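Cell division cycle protein 123 (Schizosaccharomyces pombe, PDB 4ZGP) acts as an ATP-dependent chaperone of the ATP-grasp fold that binds the eIF2 gamma subunit and lets it assemble with the alpha and beta subunits. Local coordinates at residues K115-T120 / K174-E179. Sequence-based numbering, arbitrary orientation.
Sequences KLNWST and KDFSFE. With ADP (adenosine-5'-diphosphate), chain C.
The carboxamide of N117 reads the backbone of 174-179 with both of its ends. N117 OD1 accepts from E179 N at 3.0 Å, the donor tilted from the carbonyl plane, while N117 ND2 donates to S177 O, also at 3.0 Å, and that oxygen lies almost in the plane of the amide. Asparagine suits the place because one short, flat group offers an acceptor and a donor together. ND2 also hydrogen-bonds to Q33 OE1, which helps fix the amide's rotation.

Packing is tightest here: the carboxylate of E179 stacks on the amide with planes 12° apart, and N117 CG and E179 CG are 3.4 Å apart. E179 reaches this position because its CG sits between backbone N and carbonyl carbon (chi1 57°); OE1 goes on to K52 and S35, which probably keep the acid ionised. L116 CA adds a CA-H...O contact to E179 O at 3.3 Å.

Toward F176 the fit becomes looser and partly exposed. Two flat, nearly parallel rings can meet along their rims, F176 CE1 3.5 Å from W118 CH2, neither over the other's face, whereas D175 and K174 run on into solvent.

On the nucleotide side, T120 OG1 lies 2.8 Å from ADP O2A, and K115 NZ bonds to W118 O and pairs with D258. The paired hydrogen bonds of N117 thus join segment 115-120, with its ATP-binding K115, W118 and T120, to the chain entering strand 180-184.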
# COMPACT_ATOMS: atom_id res chain seq x y z
N LYS A 115 2.69 -2.22 8.32
CA LYS A 115 1.40 -1.65 7.88
C LYS A 115 0.28 -2.57 8.40
O LYS A 115 0.57 -3.67 8.87
CB LYS A 115 1.34 -1.51 6.34
CG LYS A 115 1.40 -2.83 5.58
CD LYS A 115 1.38 -2.64 4.04
CE LYS A 115 -0.03 -2.32 3.55
NZ LYS A 115 -0.10 -2.05 2.07
N LEU A 116 -0.97 -2.12 8.38
CA LEU A 116 -2.06 -3.05 8.64
C LEU A 116 -2.61 -3.49 7.29
O LEU A 116 -1.85 -3.57 6.32
CB LEU A 116 -3.15 -2.44 9.54
CG LEU A 116 -2.68 -1.93 10.91
CD1 LEU A 116 -3.86 -1.58 11.78
CD2 LEU A 116 -1.75 -2.93 11.63
N ASN A 117 -3.90 -3.82 7.22
CA ASN A 117 -4.39 -4.50 6.03
C ASN A 117 -4.23 -3.67 4.78
O ASN A 117 -4.00 -4.23 3.71
CB ASN A 117 -5.86 -4.91 6.18
CG ASN A 117 -6.15 -5.72 7.46
OD1 ASN A 117 -5.74 -5.34 8.56
ND2 ASN A 117 -6.87 -6.83 7.30
N TRP A 118 -4.38 -2.35 4.88
CA TRP A 118 -4.34 -1.54 3.65
C TRP A 118 -3.28 -0.45 3.63
O TRP A 118 -2.63 -0.26 2.61
CB TRP A 118 -5.69 -0.88 3.36
CG TRP A 118 -6.82 -1.85 3.25
CD1 TRP A 118 -7.23 -2.54 2.13
CD2 TRP A 118 -7.68 -2.26 4.31
NE1 TRP A 118 -8.30 -3.35 2.44
CE2 TRP A 118 -8.61 -3.19 3.76
CE3 TRP A 118 -7.78 -1.92 5.66
CZ2 TRP A 118 -9.59 -3.79 4.53
CZ3 TRP A 118 -8.77 -2.51 6.42
CH2 TRP A 118 -9.66 -3.44 5.86
N SER A 119 -3.12 0.27 4.74
CA SER A 119 -2.38 1.54 4.71
C SER A 119 -1.02 1.50 5.42
O SER A 119 -0.92 1.08 6.57
CB SER A 119 -3.24 2.65 5.32
OG SER A 119 -4.53 2.67 4.74
N THR A 120 -0.00 1.95 4.70
CA THR A 120 1.34 2.14 5.25
C THR A 120 1.38 3.50 5.95
O THR A 120 0.87 4.47 5.40
CB THR A 120 2.40 2.05 4.11
OG1 THR A 120 2.26 0.78 3.44
CG2 THR A 120 3.83 2.17 4.63
N LYS A 174 -18.17 -10.22 8.18
CA LYS A 174 -17.95 -11.58 8.67
C LYS A 174 -16.65 -12.16 8.12
O LYS A 174 -16.31 -11.94 6.96
CB LYS A 174 -19.12 -12.48 8.28
CG LYS A 174 -20.39 -11.73 7.81
CD LYS A 174 -20.36 -11.33 6.32
CE LYS A 174 -20.63 -9.83 6.14
NZ LYS A 174 -21.71 -9.53 5.15
N ASP A 175 -15.94 -12.90 8.96
CA ASP A 175 -14.70 -13.59 8.58
C ASP A 175 -13.59 -12.62 8.15
O ASP A 175 -12.68 -12.98 7.40
CB ASP A 175 -14.97 -14.60 7.46
CG ASP A 175 -16.11 -15.56 7.80
OD1 ASP A 175 -16.52 -15.61 8.98
OD2 ASP A 175 -16.58 -16.28 6.89
N PHE A 176 -13.68 -11.39 8.63
CA PHE A 176 -12.61 -10.41 8.42
C PHE A 176 -11.75 -10.37 9.68
O PHE A 176 -12.26 -10.57 10.77
CB PHE A 176 -13.20 -9.03 8.13
CG PHE A 176 -12.21 -7.91 8.28
CD1 PHE A 176 -11.35 -7.57 7.24
CD2 PHE A 176 -12.15 -7.17 9.46
CE1 PHE A 176 -10.45 -6.53 7.38
CE2 PHE A 176 -11.24 -6.13 9.61
CZ PHE A 176 -10.39 -5.81 8.56
N SER A 177 -10.46 -10.13 9.52
CA SER A 177 -9.63 -9.83 10.69
C SER A 177 -8.56 -8.80 10.34
O SER A 177 -8.08 -8.77 9.20
CB SER A 177 -8.98 -11.10 11.25
OG SER A 177 -8.00 -11.61 10.37
N PHE A 178 -8.17 -7.97 11.30
CA PHE A 178 -7.04 -7.08 11.09
C PHE A 178 -5.75 -7.91 11.10
O PHE A 178 -5.69 -8.99 11.69
CB PHE A 178 -7.00 -5.99 12.17
CG PHE A 178 -8.10 -4.98 12.03
CD1 PHE A 178 -8.07 -4.03 11.02
CD2 PHE A 178 -9.17 -4.98 12.91
CE1 PHE A 178 -9.08 -3.10 10.88
CE2 PHE A 178 -10.19 -4.04 12.79
CZ PHE A 178 -10.14 -3.11 11.77
N GLU A 179 -4.73 -7.42 10.41
CA GLU A 179 -3.48 -8.14 10.28
C GLU A 179 -2.35 -7.16 10.45
O GLU A 179 -2.48 -5.99 10.10
CB GLU A 179 -3.39 -8.85 8.92
CG GLU A 179 -3.54 -7.87 7.76
CD GLU A 179 -3.96 -8.53 6.46
OE1 GLU A 179 -4.72 -9.51 6.51
OE2 GLU A 179 -3.53 -8.06 5.39
PB ADP C . 0.59 3.15 0.24
O1B ADP C . 0.14 2.35 -0.97
O2B ADP C . -0.40 3.12 1.40
O3B ADP C . 1.15 4.50 -0.17
PA ADP C . 3.05 1.62 0.13
O1A ADP C . 2.78 1.70 -1.35
O2A ADP C . 3.30 0.30 0.85
O3A ADP C . 1.83 2.35 0.91
O5' ADP C . 4.31 2.57 0.42
C5' ADP C . 4.18 3.87 0.99
C4' ADP C . 5.56 4.49 0.84
O4' ADP C . 6.44 3.92 1.80
C3' ADP C . 6.15 4.17 -0.53
O3' ADP C . 6.00 5.28 -1.42
C2' ADP C . 7.60 3.85 -0.27
O2' ADP C . 8.44 4.97 -0.57
C1' ADP C . 7.70 3.55 1.21
N9 ADP C . 7.90 2.09 1.36
C8 ADP C . 6.93 1.16 1.24
N7 ADP C . 7.44 -0.09 1.44
C5 ADP C . 8.76 0.04 1.69
C6 ADP C . 9.88 -0.88 1.99
N6 ADP C . 9.65 -2.22 2.06
N1 ADP C . 11.11 -0.35 2.20
C2 ADP C . 11.30 0.99 2.15
N3 ADP C . 10.33 1.89 1.88
C4 ADP C . 9.06 1.48 1.64